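PDB 2V1M: glutathione peroxidase from Schistosoma mansoni, which catalyses the reduction of hydrogen peroxide by two molecules of glutathione, giving glutathione disulfide and water. Local coordinates for residues 76-81 / 130-135. Numbering follows the deposited sequence. Where two conformers were deposited one is given.
With SO4 (sulfate ion), chain B.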
loop_
_atom_site.group_PDB
_atom_site.type_symbol
_atom_site.label_atom_id
_atom_site.label_comp_id
_atom_site.label_asym_id
_atom_site.label_seq_id
_atom_site.Cartn_x
_atom_site.Cartn_y
_atom_site.Cartn_z
ATOM N N GLY A 76 12.332 12.647 0.121
ATOM C CA GLY A 76 12.903 13.430 1.201
ATOM C C GLY A 76 13.756 12.632 2.179
ATOM O O GLY A 76 14.006 13.082 3.299
ATOM N N GLY A 77 14.207 11.453 1.775
ATOM C CA GLY A 77 14.980 10.579 2.679
ATOM C C GLY A 77 14.190 10.276 3.962
ATOM O O GLY A 77 14.774 10.137 5.051
ATOM N N GLN A 78 12.873 10.078 3.823
ATOM C CA GLN A 78 12.001 9.910 4.981
ATOM C C GLN A 78 11.755 8.466 5.414
ATOM O O GLN A 78 11.039 8.236 6.402
ATOM C CB GLN A 78 10.703 10.692 4.774
ATOM C CG GLN A 78 10.983 12.171 4.759
ATOM C CD GLN A 78 9.755 13.037 4.448
ATOM O OE1 GLN A 78 8.673 12.561 4.110
ATOM N NE2 GLN A 78 9.925 14.349 4.560
ATOM N N GLU A 79 12.412 7.499 4.758
ATOM C CA GLU A 79 12.414 6.108 5.210
ATOM C C GLU A 79 13.849 5.577 5.203
ATOM O O GLU A 79 14.185 4.648 4.497
ATOM C CB GLU A 79 11.498 5.251 4.331
ATOM C CG GLU A 79 11.238 3.836 4.890
ATOM C CD GLU A 79 10.219 3.845 6.014
ATOM O OE1 GLU A 79 10.484 4.496 7.065
ATOM O OE2 GLU A 79 9.128 3.236 5.852
ATOM N N PRO A 80 14.740 6.197 6.021
ATOM C CA PRO A 80 16.156 5.801 5.975
ATOM C C PRO A 80 16.467 4.483 6.661
ATOM O O PRO A 80 17.542 3.904 6.390
ATOM C CB PRO A 80 16.868 6.973 6.683
ATOM C CG PRO A 80 15.804 7.421 7.698
ATOM C CD PRO A 80 14.518 7.354 6.906
ATOM N N TRP A 81 15.614 4.024 7.582
ATOM C CA TRP A 81 15.948 2.861 8.399
ATOM C C TRP A 81 15.824 1.564 7.593
ATOM O O TRP A 81 15.167 1.497 6.549
ATOM C CB TRP A 81 15.025 2.780 9.619
ATOM C CG TRP A 81 14.989 4.021 10.467
ATOM C CD1 TRP A 81 15.995 4.949 10.647
ATOM C CD2 TRP A 81 13.885 4.480 11.249
ATOM N NE1 TRP A 81 15.567 5.968 11.485
ATOM C CE2 TRP A 81 14.276 5.697 11.869
ATOM C CE3 TRP A 81 12.591 3.995 11.469
ATOM C CZ2 TRP A 81 13.401 6.429 12.688
ATOM C CZ3 TRP A 81 11.724 4.722 12.275
ATOM C CH2 TRP A 81 12.134 5.922 12.881
ATOM N N ILE A 130 4.579 8.735 -8.618
ATOM C CA ILE A 130 4.129 8.869 -7.228
ATOM C C ILE A 130 4.708 10.192 -6.701
ATOM O O ILE A 130 5.906 10.477 -6.889
ATOM C CB ILE A 130 4.594 7.678 -6.370
ATOM C CG1 ILE A 130 4.168 6.330 -6.961
ATOM C CG2 ILE A 130 4.155 7.848 -4.918
ATOM C CD1 ILE A 130 2.664 6.202 -7.207
ATOM N N LYS A 131 3.868 10.985 -6.047
ATOM C CA LYS A 131 4.286 12.333 -5.710
ATOM C C LYS A 131 4.936 12.498 -4.351
ATOM O O LYS A 131 5.764 13.400 -4.175
ATOM C CB LYS A 131 3.122 13.284 -5.814
ATOM C CG LYS A 131 2.693 13.515 -7.239
ATOM C CD LYS A 131 1.375 14.291 -7.266
ATOM C CE LYS A 131 0.943 14.701 -8.661
ATOM N NZ LYS A 131 0.827 13.554 -9.587
ATOM N N TRP A 132 4.595 11.649 -3.388
ATOM C CA TRP A 132 5.223 11.707 -2.069
ATOM C C TRP A 132 4.891 10.401 -1.340
ATOM O O TRP A 132 4.220 9.510 -1.889
ATOM C CB TRP A 132 4.779 12.971 -1.264
ATOM C CG TRP A 132 5.785 13.376 -0.232
ATOM C CD1 TRP A 132 5.635 13.347 1.129
ATOM C CD2 TRP A 132 7.127 13.825 -0.473
ATOM N NE1 TRP A 132 6.804 13.758 1.745
ATOM C CE2 TRP A 132 7.736 14.045 0.786
ATOM C CE3 TRP A 132 7.886 14.092 -1.642
ATOM C CZ2 TRP A 132 9.054 14.525 0.916
ATOM C CZ3 TRP A 132 9.199 14.578 -1.504
ATOM C CH2 TRP A 132 9.761 14.781 -0.226
ATOM N N ASN A 133 5.353 10.296 -0.097
ATOM C CA ASN A 133 4.930 9.186 0.762
ATOM C C ASN A 133 3.408 9.180 0.924
ATOM O O ASN A 133 2.752 10.221 0.931
ATOM C CB ASN A 133 5.621 9.301 2.112
ATOM C CG ASN A 133 7.109 9.497 1.982
ATOM O OD1 ASN A 133 7.824 8.652 1.420
ATOM N ND2 ASN A 133 7.587 10.644 2.469
ATOM N N PHE A 134 2.873 7.977 1.150
ATOM C CA PHE A 134 1.472 7.750 1.497
ATOM C C PHE A 134 0.489 8.004 0.365
ATOM O O PHE A 134 -0.650 8.380 0.610
ATOM C CB PHE A 134 1.064 8.472 2.790
ATOM C CG PHE A 134 1.874 8.005 3.978
ATOM C CD1 PHE A 134 1.616 6.772 4.572
ATOM C CD2 PHE A 134 2.891 8.801 4.519
ATOM C CE1 PHE A 134 2.331 6.326 5.664
ATOM C CE2 PHE A 134 3.619 8.345 5.609
ATOM C CZ PHE A 134 3.368 7.132 6.194
ATOM N N SER A 135 0.900 7.754 -0.883
ATOM C CA SER A 135 -0.125 7.593 -1.923
ATOM C C SER A 135 -0.840 6.251 -1.671
ATOM O O SER A 135 -0.335 5.372 -0.941
ATOM C CB SER A 135 0.524 7.567 -3.302
ATOM O OG SER A 135 -0.408 7.901 -4.308
HETATM S S SO4 B . -1.499 11.599 -7.368
HETATM O O1 SO4 B . -0.462 11.433 -8.441
HETATM O O2 SO4 B . -2.287 12.800 -7.722
HETATM O O3 SO4 B . -2.341 10.386 -7.390
HETATM O O4 SO4 B . -0.854 11.828 -6.076
#
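Trp132 and Asn133 meet the side chain of Gln78 beside the probable active site of this thioredoxin-fold peroxidase, where two loops converge: one leads from strand 65-71 to helix 83-94, the other runs into strand 136-139. Gln78, Trp132 and Asn133 probably form, with position 43, the catalytic tetrad (Sec or Cys, Gln, Trp, Asn) of the glutathione peroxidases. Earlier in the second loop, Lys131 lies apart from the contact and grips a sulfate, probably from the crystallisation liquor, through NZ to O1 (2.7 Å). At Trp132, a chi1 of -155° sets CG beside the carbonyl carbon, and the indole end comes nearer the 76-81 loop although the CB bond does not point at it. Its NE1 gives Gln78 OE1 a weak, strongly bent hydrogen bond (3.2 Å, 126° at the hydrogen), the amide standing almost perpendicular to the ring (88°). Gln78 NE2 lies in the ring plane at its edge, 3.8 Å from Trp132 CZ2, while Trp132 CH2 packs against Gly76 N at 3.4 Å. Next along, buried Asn133 gives a hydrogen bond from ND2 to the cysteinesulfonic acid at position 43, probably the catalytic residue. The same ND2 comes within 2.7 Å of Gln78 OE1, but at an angle too poor for a hydrogen bond.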